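Local coordinates for protein beta-1,4-mannanase (Aplysia kurodai, PDB 3VUP) that probably hydrolyses the beta-1,4-mannosidic linkages of mannan in the digestive fluid of the sea hare, working as a single-chain TIM-barrel glycoside hydrolase, at residues Asn22-Ser27 with Trp320-Val325; Lys49-Ala54 with Tyr102-Phe107; Gln76-Gly81 with Gln130-Ser135; His64-Thr69 with Asn121-Leu126. All blocks are in the same frame, centred on the assembly; numbering follows the deposited sequence.

Interaction 1. Residues Asn22-Ser27 with Trp320-Val325; sequences NLPWMS and WSWHLV
Asn22 N donates to Ser321 O (2.8 Å), and Asn22 O then receives Leu324 N at 2.8 Å with a nearly straight N-H...O angle of 171°, while Leu23 O takes Val325 N; the two segments run in much the same direction, 23° apart end to end. The Asn22 side chain adds a second grip on Ser321 O: its ND2 reaches that oxygen at 3.0 Å, from above the carbonyl plane yet with the acceptor in the plane of its own amide. OD1 of the same amide is held by Arg60, so both ends are fixed. Pro24, preceded by a cis peptide bond, touches the faces of two rings with neighbouring atoms: its CD stands 3.4 Å from the centroid of the His323 ring, directly over the face, and its CG lies over the Trp322 six-membered ring. Trp25 CG lies between the backbone N and the carbonyl carbon, and the indole face receives the edges of Trp322 (planes at 73°) and His323, both offset. At the start of helix 324-338, Val325 CG2 packs 3.8 Å from Leu23 CD1. Backbone hydrogen bonds and CH-pi contacts thus build an aromatic cluster at the C-terminal end of the barrel strands, where TIM-barrel enzymes carry their active site; a Tris molecule at Trp322, probably from the crystallisation liquor, may mark a pocket.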
# COMPACT_ATOMS: atom_id res chain seq x y z
N ASN A 22 0.61 1.66 9.96
CA ASN A 22 0.85 0.32 9.48
C ASN A 22 0.95 -0.62 10.67
O ASN A 22 1.79 -0.40 11.54
CB ASN A 22 2.20 0.27 8.76
CG ASN A 22 2.21 1.00 7.45
OD1 ASN A 22 2.06 0.39 6.40
ND2 ASN A 22 2.41 2.32 7.49
N LEU A 23 0.12 -1.65 10.69
CA LEU A 23 0.15 -2.62 11.78
C LEU A 23 1.57 -3.09 12.15
O LEU A 23 1.96 -2.95 13.31
CB LEU A 23 -0.79 -3.80 11.47
CG LEU A 23 -0.91 -4.87 12.54
CD1 LEU A 23 -1.59 -4.30 13.78
CD2 LEU A 23 -1.67 -6.07 12.00
N PRO A 24 2.37 -3.60 11.19
CA PRO A 24 2.08 -3.87 9.78
C PRO A 24 1.67 -5.33 9.54
O PRO A 24 1.24 -5.67 8.45
CB PRO A 24 3.41 -3.58 9.09
CG PRO A 24 4.46 -3.63 10.16
CD PRO A 24 3.79 -3.86 11.49
N TRP A 25 1.83 -6.14 10.58
CA TRP A 25 1.49 -7.56 10.60
C TRP A 25 1.51 -7.94 12.07
O TRP A 25 1.95 -7.16 12.92
CB TRP A 25 2.53 -8.39 9.83
CG TRP A 25 3.94 -8.09 10.21
CD1 TRP A 25 4.58 -8.44 11.37
CD2 TRP A 25 4.87 -7.32 9.45
NE1 TRP A 25 5.86 -7.94 11.37
CE2 TRP A 25 6.06 -7.25 10.20
CE3 TRP A 25 4.82 -6.69 8.20
CZ2 TRP A 25 7.20 -6.57 9.74
CZ3 TRP A 25 5.94 -6.01 7.75
CH2 TRP A 25 7.11 -5.96 8.52
N MET A 26 1.04 -9.14 12.37
CA MET A 26 1.21 -9.70 13.70
C MET A 26 2.27 -10.80 13.64
O MET A 26 3.34 -10.68 14.24
CB MET A 26 -0.11 -10.20 14.28
CG MET A 26 -0.01 -10.63 15.74
SD MET A 26 0.68 -9.40 16.86
CE MET A 26 -0.45 -8.04 16.59
N SER A 27 1.97 -11.86 12.89
CA SER A 27 2.96 -12.85 12.50
C SER A 27 3.25 -12.64 11.02
O SER A 27 2.40 -12.92 10.18
CB SER A 27 2.42 -14.26 12.75
OG SER A 27 2.14 -14.44 14.12
N TRP A 320 0.23 7.61 7.41
CA TRP A 320 0.27 6.32 8.10
C TRP A 320 1.69 6.09 8.61
O TRP A 320 2.62 5.90 7.81
CB TRP A 320 -0.12 5.16 7.18
CG TRP A 320 -1.45 5.28 6.50
CD1 TRP A 320 -2.55 5.91 6.97
CD2 TRP A 320 -1.80 4.75 5.22
NE1 TRP A 320 -3.58 5.80 6.06
CE2 TRP A 320 -3.15 5.09 4.98
CE3 TRP A 320 -1.12 4.01 4.27
CZ2 TRP A 320 -3.81 4.72 3.81
CZ3 TRP A 320 -1.78 3.65 3.11
CH2 TRP A 320 -3.11 4.00 2.89
N SER A 321 1.87 6.10 9.92
CA SER A 321 3.19 5.85 10.50
C SER A 321 3.54 4.35 10.43
O SER A 321 2.67 3.49 10.23
CB SER A 321 3.26 6.38 11.93
OG SER A 321 2.22 5.84 12.72
N TRP A 322 4.82 4.05 10.60
CA TRP A 322 5.34 2.69 10.43
C TRP A 322 5.48 1.88 11.72
O TRP A 322 6.24 2.26 12.62
CB TRP A 322 6.69 2.73 9.70
CG TRP A 322 7.29 1.37 9.58
CD1 TRP A 322 8.40 0.91 10.23
CD2 TRP A 322 6.77 0.26 8.84
NE1 TRP A 322 8.61 -0.42 9.92
CE2 TRP A 322 7.62 -0.84 9.07
CE3 TRP A 322 5.67 0.09 7.99
CZ2 TRP A 322 7.42 -2.09 8.48
CZ3 TRP A 322 5.46 -1.16 7.40
CH2 TRP A 322 6.33 -2.23 7.66
N HIS A 323 4.77 0.76 11.78
CA HIS A 323 4.91 -0.30 12.78
C HIS A 323 4.24 0.03 14.11
O HIS A 323 4.89 0.24 15.13
CB HIS A 323 6.36 -0.75 12.98
CG HIS A 323 6.48 -2.21 13.27
ND1 HIS A 323 5.81 -2.81 14.32
CD2 HIS A 323 7.14 -3.19 12.62
CE1 HIS A 323 6.08 -4.11 14.30
NE2 HIS A 323 6.89 -4.36 13.29
N LEU A 324 2.91 0.05 14.09
CA LEU A 324 2.16 0.34 15.30
C LEU A 324 2.40 -0.70 16.39
O LEU A 324 2.40 -0.36 17.56
CB LEU A 324 0.66 0.41 15.01
CG LEU A 324 0.21 1.59 14.15
CD1 LEU A 324 -1.23 1.41 13.75
CD2 LEU A 324 0.42 2.92 14.89
N VAL A 325 2.59 -1.96 16.02
CA VAL A 325 2.79 -2.98 17.04
C VAL A 325 4.00 -2.66 17.91
O VAL A 325 3.92 -2.76 19.14
CB VAL A 325 2.91 -4.39 16.42
CG1 VAL A 325 3.46 -5.38 17.41
CG2 VAL A 325 1.55 -4.84 15.91

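Interaction 2. Residues Lys49-Ala54 with Tyr102-Phe107; sequences KKLHDA and YNILVF
The backbone N of Lys49 lies over one face of the Tyr102 ring, offset toward the rim, and Lys49 CB is 3.6 Å from Tyr102 CE1, the two side chains crossing at a slant. Beyond this point the lysine runs extended, CG anti to the backbone N (chi1 -179°), until the bend at chi4 brings its tip to Asp53, one turn further along the helix. There a salt bridge joins NZ to Asp53 OD2 at 2.8 Å, OD2 accepting through its syn lone pair. The phenol hydroxyl at the other end of Tyr102 is hydrogen-bonded to Glu45, one helical turn before Lys49, so the ring is tied to helix 36-53 at its tip as well as packed on it.

His52 points its CB toward Tyr102, with 4.0 Å between the two CB atoms. Its imidazole meets a water in the ring plane: ND1 is 2.8 Å from the water, which donates to Asn103 O at 2.7 Å. This bridge lands on the turn where helix 88-101 ends in a Schellman motif, Asn103 being the C-prime residue with positive phi (53°), before strand 105-112 of the TIM barrel begins. The contact therefore joins the helix after the first barrel strand to the helix-to-strand turn leading into the third.

Deeper in, Leu51 and Ile104 meet through methyl groups, Leu51 CD2 lying 3.9 Å from Ile104 CD1. The CD1 methyl of Ile104 also comes within 4.0 Å of His52 N, so it sits against the helix backbone. Both aliphatic side chains rest on Met59 of the neighbouring strand.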
# COMPACT_ATOMS: atom_id res chain seq x y z
N LYS A 49 -8.40 -1.49 18.31
CA LYS A 49 -8.99 -0.71 19.40
C LYS A 49 -8.08 0.44 19.81
O LYS A 49 -8.54 1.57 19.95
CB LYS A 49 -9.29 -1.60 20.60
CG LYS A 49 -9.93 -0.83 21.74
CD LYS A 49 -10.26 -1.74 22.90
CE LYS A 49 -11.20 -1.06 23.89
NZ LYS A 49 -10.61 0.17 24.47
N LYS A 50 -6.79 0.16 20.01
CA LYS A 50 -5.85 1.20 20.42
C LYS A 50 -5.77 2.31 19.37
O LYS A 50 -5.72 3.49 19.72
CB LYS A 50 -4.46 0.62 20.68
CG LYS A 50 -4.40 -0.21 21.95
CD LYS A 50 -2.99 -0.65 22.27
CE LYS A 50 -2.48 -1.66 21.25
NZ LYS A 50 -1.14 -2.21 21.64
N LEU A 51 -5.76 1.93 18.10
CA LEU A 51 -5.71 2.91 17.03
C LEU A 51 -6.94 3.80 17.02
O LEU A 51 -6.85 5.02 16.92
CB LEU A 51 -5.55 2.20 15.69
CG LEU A 51 -5.55 3.11 14.46
CD1 LEU A 51 -4.39 4.11 14.53
CD2 LEU A 51 -5.47 2.27 13.20
N HIS A 52 -8.12 3.18 17.12
CA HIS A 52 -9.36 3.93 17.18
C HIS A 52 -9.40 4.87 18.39
O HIS A 52 -9.77 6.04 18.28
CB HIS A 52 -10.55 2.99 17.25
CG HIS A 52 -11.82 3.68 17.61
ND1 HIS A 52 -12.46 4.56 16.76
CD2 HIS A 52 -12.56 3.65 18.75
CE1 HIS A 52 -13.54 5.03 17.35
NE2 HIS A 52 -13.63 4.50 18.55
N ASP A 53 -9.03 4.34 19.55
CA ASP A 53 -9.06 5.14 20.77
C ASP A 53 -8.13 6.35 20.68
O ASP A 53 -8.40 7.39 21.28
CB ASP A 53 -8.71 4.27 21.99
CG ASP A 53 -9.80 3.27 22.33
OD1 ASP A 53 -10.93 3.42 21.83
OD2 ASP A 53 -9.52 2.33 23.11
N ALA A 54 -7.04 6.22 19.92
CA ALA A 54 -6.12 7.32 19.73
C ALA A 54 -6.60 8.33 18.69
O ALA A 54 -6.00 9.38 18.53
CB ALA A 54 -4.75 6.80 19.34
N TYR A 102 -14.49 -0.82 15.04
CA TYR A 102 -13.63 0.22 15.57
C TYR A 102 -13.53 1.44 14.66
O TYR A 102 -12.67 2.30 14.87
CB TYR A 102 -12.24 -0.34 15.88
CG TYR A 102 -12.32 -1.46 16.89
CD1 TYR A 102 -12.49 -1.18 18.24
CD2 TYR A 102 -12.28 -2.79 16.50
CE1 TYR A 102 -12.59 -2.19 19.17
CE2 TYR A 102 -12.38 -3.81 17.41
CZ TYR A 102 -12.53 -3.51 18.75
OH TYR A 102 -12.64 -4.52 19.67
N ASN A 103 -14.41 1.53 13.67
CA ASN A 103 -14.41 2.66 12.75
C ASN A 103 -13.03 2.88 12.12
O ASN A 103 -12.52 4.01 12.06
CB ASN A 103 -14.92 3.92 13.44
CG ASN A 103 -16.40 3.87 13.70
OD1 ASN A 103 -17.15 3.22 12.96
ND2 ASN A 103 -16.85 4.55 14.74
N ILE A 104 -12.44 1.79 11.65
CA ILE A 104 -11.15 1.84 10.97
C ILE A 104 -11.28 1.34 9.54
O ILE A 104 -11.79 0.25 9.29
CB ILE A 104 -10.10 0.97 11.70
CG1 ILE A 104 -9.88 1.44 13.14
CG2 ILE A 104 -8.78 0.95 10.92
CD1 ILE A 104 -9.32 2.83 13.27
N LEU A 105 -10.83 2.17 8.60
CA LEU A 105 -10.68 1.78 7.20
C LEU A 105 -9.40 0.97 7.02
O LEU A 105 -8.33 1.37 7.48
CB LEU A 105 -10.62 3.03 6.33
CG LEU A 105 -11.89 3.86 6.26
CD1 LEU A 105 -11.58 5.25 5.73
CD2 LEU A 105 -12.93 3.18 5.38
N VAL A 106 -9.53 -0.15 6.33
CA VAL A 106 -8.43 -1.09 6.16
C VAL A 106 -7.83 -1.00 4.77
O VAL A 106 -8.56 -0.92 3.77
CB VAL A 106 -8.93 -2.52 6.41
CG1 VAL A 106 -7.80 -3.52 6.28
CG2 VAL A 106 -9.53 -2.62 7.76
N PHE A 107 -6.50 -1.02 4.72
CA PHE A 107 -5.76 -1.01 3.46
C PHE A 107 -4.85 -2.23 3.42
O PHE A 107 -3.70 -2.18 3.84
CB PHE A 107 -4.97 0.31 3.34
CG PHE A 107 -5.86 1.52 3.30
CD1 PHE A 107 -6.26 2.07 2.10
CD2 PHE A 107 -6.34 2.08 4.48
CE1 PHE A 107 -7.11 3.16 2.07
CE2 PHE A 107 -7.18 3.18 4.45
CZ PHE A 107 -7.57 3.72 3.24
O HOH W 1 -11.79 5.46 14.21

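Interaction 3. Residues Gln76-Gly81 with Gln130-Ser135; sequences QGFVTG and QHKLQS. With SO4 (sulfate ion), chain J; SO4 (sulfate ion), chain H.
Lys132 reaches over the face of Phe78 and on to the backbone of Gln76. Its CB lies 4.0 Å from Gly77 O, and CG, placed beside the backbone N (chi1 -65°), sits 3.7 Å from the centroid of the Phe78 ring and 12° off its normal, a CH-pi contact. The chain stays extended from there: CD passes Gly77 O at 3.7 Å, CE lies 3.9 Å from Phe78 CE2, and NZ ends in a hydrogen bond to Gln76 O at 3.0 Å, nearly in line with the carbonyl. Gly77 has no CB at the place where NZ passes. A turn further along the helix, Ser135 OG accepts Val79 N at 2.9 Å while giving its own proton to Lys132 O, so one hydroxyl joins the loop to the helix backbone. Two sulfate ions, probably from the crystallisation liquor, bind the same helix: His131 NE2 bonds one at the edge of its ring, and Gln134 NE2 bonds the other. The arrangement is surface packing on a TIM barrel, in which a small, weakly bonded antiparallel pair, 72-73 with about 79-81, lies against the start of helix 130-147.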
# COMPACT_ATOMS: atom_id res chain seq x y z
N GLN A 76 4.73 -26.01 -9.25
CA GLN A 76 5.18 -25.36 -10.48
C GLN A 76 5.08 -23.84 -10.39
O GLN A 76 5.53 -23.13 -11.29
CB GLN A 76 4.39 -25.88 -11.69
CG GLN A 76 4.69 -27.33 -12.06
CD GLN A 76 4.08 -28.32 -11.08
OE1 GLN A 76 2.94 -28.17 -10.64
NE2 GLN A 76 4.85 -29.35 -10.73
N GLY A 77 4.50 -23.33 -9.31
CA GLY A 77 4.39 -21.90 -9.11
C GLY A 77 3.10 -21.27 -9.60
O GLY A 77 2.98 -20.04 -9.64
N PHE A 78 2.14 -22.10 -9.99
CA PHE A 78 0.81 -21.59 -10.32
C PHE A 78 -0.03 -21.55 -9.06
O PHE A 78 0.14 -22.36 -8.17
CB PHE A 78 0.13 -22.47 -11.38
CG PHE A 78 0.77 -22.37 -12.73
CD1 PHE A 78 0.26 -21.52 -13.70
CD2 PHE A 78 1.90 -23.11 -13.03
CE1 PHE A 78 0.85 -21.42 -14.94
CE2 PHE A 78 2.49 -23.02 -14.28
CZ PHE A 78 1.97 -22.17 -15.23
N VAL A 79 -0.94 -20.58 -8.99
CA VAL A 79 -1.80 -20.43 -7.83
C VAL A 79 -3.01 -21.35 -7.93
O VAL A 79 -3.66 -21.42 -8.98
CB VAL A 79 -2.22 -18.96 -7.66
CG1 VAL A 79 -3.27 -18.81 -6.57
CG2 VAL A 79 -0.99 -18.12 -7.36
N THR A 80 -3.31 -22.06 -6.84
CA THR A 80 -4.44 -22.98 -6.81
C THR A 80 -5.68 -22.43 -6.13
O THR A 80 -6.79 -22.91 -6.37
CB THR A 80 -4.07 -24.32 -6.13
OG1 THR A 80 -3.72 -24.08 -4.76
CG2 THR A 80 -2.92 -24.98 -6.85
N GLY A 81 -5.50 -21.43 -5.27
CA GLY A 81 -6.60 -20.87 -4.52
C GLY A 81 -6.09 -19.85 -3.53
O GLY A 81 -4.88 -19.62 -3.44
N GLN A 130 3.22 -14.51 -17.35
CA GLN A 130 1.84 -14.06 -17.51
C GLN A 130 0.81 -15.13 -17.14
O GLN A 130 -0.25 -14.83 -16.61
CB GLN A 130 1.58 -13.57 -18.94
CG GLN A 130 2.33 -12.31 -19.32
CD GLN A 130 1.89 -11.75 -20.67
OE1 GLN A 130 2.27 -10.65 -21.06
NE2 GLN A 130 1.07 -12.52 -21.38
N HIS A 131 1.13 -16.39 -17.43
CA HIS A 131 0.20 -17.46 -17.11
C HIS A 131 0.09 -17.69 -15.61
O HIS A 131 -0.99 -17.94 -15.08
CB HIS A 131 0.59 -18.74 -17.84
CG HIS A 131 0.61 -18.59 -19.33
ND1 HIS A 131 -0.52 -18.37 -20.07
CD2 HIS A 131 1.64 -18.60 -20.21
CE1 HIS A 131 -0.20 -18.26 -21.35
NE2 HIS A 131 1.11 -18.39 -21.46
N LYS A 132 1.22 -17.59 -14.92
CA LYS A 132 1.21 -17.70 -13.47
C LYS A 132 0.43 -16.54 -12.84
O LYS A 132 -0.40 -16.74 -11.96
CB LYS A 132 2.63 -17.83 -12.91
CG LYS A 132 3.30 -19.13 -13.35
CD LYS A 132 4.70 -19.27 -12.79
CE LYS A 132 5.34 -20.58 -13.25
NZ LYS A 132 6.69 -20.77 -12.67
N LEU A 133 0.68 -15.32 -13.32
CA LEU A 133 -0.06 -14.17 -12.84
C LEU A 133 -1.57 -14.35 -13.06
O LEU A 133 -2.37 -14.06 -12.16
CB LEU A 133 0.43 -12.90 -13.53
CG LEU A 133 -0.30 -11.62 -13.12
CD1 LEU A 133 -0.25 -11.42 -11.61
CD2 LEU A 133 0.33 -10.44 -13.84
N GLN A 134 -1.97 -14.82 -14.23
CA GLN A 134 -3.40 -15.02 -14.48
C GLN A 134 -4.01 -16.03 -13.50
O GLN A 134 -5.15 -15.86 -13.08
CB GLN A 134 -3.68 -15.42 -15.93
CG GLN A 134 -5.15 -15.27 -16.32
CD GLN A 134 -5.67 -13.83 -16.19
OE1 GLN A 134 -4.99 -12.87 -16.56
NE2 GLN A 134 -6.88 -13.69 -15.67
N SER A 135 -3.25 -17.06 -13.12
CA SER A 135 -3.74 -18.01 -12.12
C SER A 135 -3.94 -17.36 -10.76
O SER A 135 -4.91 -17.66 -10.07
CB SER A 135 -2.87 -19.28 -12.04
OG SER A 135 -1.63 -19.07 -11.37
S SO4 J . 4.00 -17.90 -23.43
O1 SO4 J . 2.60 -17.99 -23.84
O2 SO4 J . 4.09 -17.23 -22.14
O3 SO4 J . 4.56 -19.25 -23.31
O4 SO4 J . 4.75 -17.14 -24.42
S SO4 H . -9.36 -10.94 -17.25
O1 SO4 H . -8.30 -11.78 -16.68
O2 SO4 H . -8.78 -9.81 -17.99
O3 SO4 H . -10.18 -11.74 -18.15
O4 SO4 H . -10.19 -10.44 -16.16

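Interaction 4. Residues His64-Thr69 with Asn121-Leu126; sequences HIQGET and NRLDGL
Arg122 makes the one hydrogen bond found across this contact: NH1 donates to Gly67 O at 3.1 Å with an N-H...O angle of 148°. The acceptor sits at the edge of the guanidinium, near its plane, while NH1 is tilted 25° from the plane of the Gly67 carbonyl. The arginine gets there by an extended chain from CG to NE, with CG beside the backbone N. Arg122 has two deposited conformers and this bond belongs to one of them, so its constant presence is doubtful.

Van der Waals contact is modest. Leu123 CD2 lies 4.0 Å from Gln66 CG and equally near Gln66 NE2, the two side chains meeting at a slant. Gly67, with positive phi, brings its backbone up to the arginine without a side chain.

Polar bonds inside the loop set the shape of the first segment. Glu68 OE2 accepts Gln66 N at 2.9 Å through its syn lone pair, and Gly67 N bonds to His64 O. The buried amide of Gln66 is held at both ends, its NE2 by the carbonyls of Val115 and Asn112 and its OE1 by Gln117 N, which fixes the rotation of the amide against Leu123.

The loop leaves barrel strand 58-65, and the short helix 122-128 follows strand 105-112, its neighbour in the sheet. Leu123 packs on Trp111 of that strand and on Phe203 of helix 197-214.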
# COMPACT_ATOMS: atom_id res chain seq x y z
N HIS A 64 -0.22 -11.25 1.67
CA HIS A 64 0.57 -12.37 1.13
C HIS A 64 2.07 -12.20 1.37
O HIS A 64 2.78 -13.18 1.63
CB HIS A 64 0.38 -12.54 -0.39
CG HIS A 64 -1.04 -12.58 -0.87
ND1 HIS A 64 -2.03 -13.36 -0.30
CD2 HIS A 64 -1.61 -12.00 -1.95
CE1 HIS A 64 -3.15 -13.22 -0.98
NE2 HIS A 64 -2.92 -12.40 -2.00
N ILE A 65 2.54 -10.96 1.21
CA ILE A 65 3.94 -10.58 1.36
C ILE A 65 4.76 -11.18 0.21
O ILE A 65 4.78 -10.59 -0.88
CB ILE A 65 4.48 -10.83 2.79
CG1 ILE A 65 3.50 -10.19 3.79
CG2 ILE A 65 5.85 -10.24 2.95
CD1 ILE A 65 4.02 -10.04 5.19
N GLN A 66 5.39 -12.33 0.40
CA GLN A 66 6.04 -13.00 -0.73
C GLN A 66 5.53 -14.42 -0.93
O GLN A 66 6.22 -15.27 -1.50
CB GLN A 66 7.57 -12.92 -0.61
CG GLN A 66 8.02 -11.47 -0.61
CD GLN A 66 9.52 -11.27 -0.73
OE1 GLN A 66 10.31 -11.98 -0.10
NE2 GLN A 66 9.92 -10.27 -1.52
N GLY A 67 4.30 -14.68 -0.50
CA GLY A 67 3.67 -15.96 -0.74
C GLY A 67 4.04 -17.05 0.25
O GLY A 67 3.92 -18.23 -0.07
N GLU A 68 4.47 -16.65 1.44
CA GLU A 68 4.86 -17.60 2.48
C GLU A 68 3.73 -18.58 2.82
O GLU A 68 3.98 -19.78 2.99
CB GLU A 68 5.31 -16.86 3.73
CG GLU A 68 6.68 -16.19 3.64
CD GLU A 68 6.72 -14.85 2.92
OE1 GLU A 68 7.83 -14.29 2.88
OE2 GLU A 68 5.68 -14.36 2.40
N THR A 69 2.51 -18.06 2.95
CA THR A 69 1.36 -18.91 3.27
C THR A 69 0.13 -18.68 2.41
O THR A 69 -0.65 -19.60 2.20
CB THR A 69 0.96 -18.84 4.76
OG1 THR A 69 0.55 -17.51 5.09
CG2 THR A 69 2.10 -19.27 5.65
N ASN A 121 10.52 -18.98 -5.32
CA ASN A 121 10.38 -18.02 -6.42
C ASN A 121 8.93 -17.83 -6.84
O ASN A 121 8.61 -17.68 -8.02
CB ASN A 121 11.24 -18.45 -7.61
CG ASN A 121 12.69 -18.65 -7.22
OD1 ASN A 121 13.29 -17.81 -6.55
ND2 ASN A 121 13.26 -19.77 -7.64
N ARG A 122 8.06 -17.84 -5.84
CA ARG A 122 6.63 -17.78 -6.05
C ARG A 122 6.17 -16.40 -6.51
O ARG A 122 5.44 -16.27 -7.49
CB ARG A 122 5.90 -18.15 -4.76
CG ARG A 122 6.04 -19.60 -4.39
CD ARG A 122 5.48 -19.88 -3.02
NE ARG A 122 5.65 -21.29 -2.67
CZ ARG A 122 5.50 -21.79 -1.45
NH1 ARG A 122 5.15 -21.01 -0.44
NH2 ARG A 122 5.69 -23.09 -1.25
N LEU A 123 6.64 -15.36 -5.83
CA LEU A 123 6.35 -14.00 -6.27
C LEU A 123 7.04 -13.72 -7.61
O LEU A 123 6.44 -13.14 -8.51
CB LEU A 123 6.79 -12.98 -5.21
CG LEU A 123 6.68 -11.51 -5.59
CD1 LEU A 123 5.26 -11.15 -6.03
CD2 LEU A 123 7.13 -10.61 -4.43
N ASP A 124 8.28 -14.17 -7.73
CA ASP A 124 9.05 -13.99 -8.95
C ASP A 124 8.29 -14.49 -10.19
O ASP A 124 8.25 -13.81 -11.22
CB ASP A 124 10.38 -14.71 -8.79
CG ASP A 124 11.32 -14.48 -9.97
OD1 ASP A 124 11.87 -13.37 -10.07
OD2 ASP A 124 11.51 -15.42 -10.77
N GLY A 125 7.67 -15.66 -10.07
CA GLY A 125 6.93 -16.23 -11.18
C GLY A 125 5.70 -15.43 -11.57
O GLY A 125 5.34 -15.37 -12.75
N LEU A 126 5.04 -14.82 -10.59
CA LEU A 126 3.89 -13.98 -10.90
C LEU A 126 4.30 -12.71 -11.63
O LEU A 126 3.55 -12.19 -12.47
CB LEU A 126 3.14 -13.60 -9.62
CG LEU A 126 2.60 -14.75 -8.78
CD1 LEU A 126 1.78 -14.17 -7.63
CD2 LEU A 126 1.75 -15.70 -9.61

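All four contacts belong to one TIM barrel. Along the chain the segments come in the order 22-27, 49-54, 64-69, 76-81, 102-107, 121-126, 130-135, 320-325, so interaction 1 encloses the others while 2, 3 and 4 interleave. Interactions 1 and 2 touch (Trp320 on Phe107, Leu324 on Leu51; centres about 12 Å apart), as do 3 and 4, where Leu126 meets helix 130-147 (centres about 11 Å apart). The pairs do not touch: nearest atoms of 1 and 4 are about 5 Å apart, centres of 2 and 3 about 34 Å. Interaction 1 lies where the first and last strands close the barrel, 2 and 4 involve neighbouring strands 105-112 and 58-65, and 3 holds an outer strand pair.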